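Local coordinates for protein dihydrodipicolinate synthase (Bacillus clausii KSM-K16, PDB 3E96) that probably acts as a 4-hydroxy-tetrahydrodipicolinate synthase, a lyase of the DapA family built on a TIM barrel, at residues P19-F23 / I264-M268. Sequence-based numbering, arbitrary orientation.
Sequences PITPF and IKEAM
Ile20 overlaps the end of Met268 on helix 262-270, the two side chains reaching toward each other tip to tip. Its CD1 lies 3.3 Å from Met268 CE, a tight fit for two methyl groups, and 3.6 Å from Met268 SD. Met268 bends at its last torsion (chi3 -79°), which brings CE against the methyls of both Ile20 branches; an unbranched, flexible thioether can bend its last methyl to meet the branched end of Ile20. Ile20 and Ile264 pass each other in opposite directions, their CG2 methyls 3.9 Å apart, and these two beta-branched residues put methyls into a buried apolar contact.

Lys265 runs alongside this patch. Its chain is extended beyond CG, long enough for Lys265 CE to pass 4.0 Å from Ile20 CB and still deliver the amine to the loop. There Lys265 NZ donates to Thr21 O at 2.9 Å, coming from above the carbonyl plane with a C=O...N angle of 140°. The same oxygen sits over the centre of one face of the Phe23 ring, while Lys265 NZ approaches that ring obliquely, 3.4 Å from Phe23 CD2. The buried ammonium also has a salt bridge to Glu58 and a hydrogen bond to Val277 O, which probably offset the cost of burying its charge. A water bound to Thr21 N adds a weak link to NZ. A methionine in place of Lys265 would probably leave Thr21 O without this donor and Glu58 without its cationic mate.

Thr21 turns its hydroxyl elsewhere, to Glu70 and Ser57 O. The contact thus ties the loop after the first barrel strand to a helix following the eighth, with the Ile264 side chain about 4 Å from that of Thr56, predicted to bind pyruvate, consistent with a place beside the active site at the C-terminal end of the TIM barrel.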
# COMPACT_ATOMS: atom_id res chain seq x y z
N PRO B 19 9.21 -2.74 16.96
CA PRO B 19 8.23 -3.18 17.94
C PRO B 19 6.83 -3.39 17.39
O PRO B 19 6.41 -2.72 16.46
CB PRO B 19 8.25 -2.05 18.96
CG PRO B 19 8.38 -0.84 18.06
CD PRO B 19 9.43 -1.28 17.04
N ILE B 20 6.12 -4.34 17.98
CA ILE B 20 4.74 -4.58 17.60
C ILE B 20 3.93 -3.50 18.30
O ILE B 20 4.43 -2.84 19.22
CB ILE B 20 4.21 -5.93 18.13
CG1 ILE B 20 4.42 -5.98 19.66
CG2 ILE B 20 4.89 -7.08 17.44
CD1 ILE B 20 3.49 -6.95 20.38
N THR B 21 2.69 -3.31 17.87
CA THR B 21 1.78 -2.38 18.52
C THR B 21 0.71 -3.31 19.09
O THR B 21 -0.12 -3.84 18.36
CB THR B 21 1.11 -1.40 17.55
OG1 THR B 21 2.11 -0.63 16.87
CG2 THR B 21 0.19 -0.45 18.31
N PRO B 22 0.75 -3.55 20.42
CA PRO B 22 -0.24 -4.43 21.04
C PRO B 22 -1.66 -3.90 20.87
O PRO B 22 -1.93 -2.74 21.19
CB PRO B 22 0.18 -4.44 22.52
CG PRO B 22 1.66 -4.14 22.46
CD PRO B 22 1.73 -3.07 21.40
N PHE B 23 -2.56 -4.73 20.36
CA PHE B 23 -3.96 -4.33 20.19
C PHE B 23 -4.84 -5.24 21.02
O PHE B 23 -4.63 -6.46 21.05
CB PHE B 23 -4.39 -4.44 18.72
CG PHE B 23 -3.65 -3.53 17.78
CD1 PHE B 23 -3.60 -2.16 18.00
CD2 PHE B 23 -3.04 -4.06 16.64
CE1 PHE B 23 -2.95 -1.32 17.09
CE2 PHE B 23 -2.39 -3.23 15.73
CZ PHE B 23 -2.35 -1.86 15.95
N ILE B 264 4.28 -13.50 15.31
CA ILE B 264 5.03 -12.91 16.42
C ILE B 264 4.13 -12.75 17.64
O ILE B 264 4.50 -13.13 18.76
CB ILE B 264 5.61 -11.53 16.04
CG1 ILE B 264 6.75 -11.70 15.03
CG2 ILE B 264 6.12 -10.80 17.28
CD1 ILE B 264 7.35 -10.39 14.54
N LYS B 265 2.94 -12.19 17.43
CA LYS B 265 2.01 -11.97 18.54
C LYS B 265 1.50 -13.23 19.21
O LYS B 265 1.39 -13.29 20.44
CB LYS B 265 0.83 -11.10 18.07
CG LYS B 265 1.23 -9.64 17.84
CD LYS B 265 0.03 -8.73 17.60
CE LYS B 265 0.47 -7.27 17.50
NZ LYS B 265 -0.64 -6.35 17.11
N GLU B 266 1.18 -14.26 18.43
CA GLU B 266 0.69 -15.49 19.04
C GLU B 266 1.84 -16.25 19.70
O GLU B 266 1.62 -16.97 20.68
CB GLU B 266 -0.05 -16.34 18.01
CG GLU B 266 -1.35 -15.68 17.57
CD GLU B 266 -2.36 -16.63 16.98
OE1 GLU B 266 -2.28 -17.85 17.26
OE2 GLU B 266 -3.25 -16.16 16.24
N ALA B 267 3.05 -16.06 19.20
CA ALA B 267 4.22 -16.71 19.80
C ALA B 267 4.50 -16.03 21.14
O ALA B 267 4.78 -16.70 22.15
CB ALA B 267 5.43 -16.58 18.88
N MET B 268 4.44 -14.69 21.16
CA MET B 268 4.67 -13.92 22.38
C MET B 268 3.67 -14.33 23.46
O MET B 268 4.04 -14.54 24.62
CB MET B 268 4.53 -12.40 22.12
CG MET B 268 5.62 -11.78 21.23
SD MET B 268 5.39 -10.01 20.86
CE MET B 268 4.20 -10.08 19.62
O HOH W 1 2.05 -4.88 15.60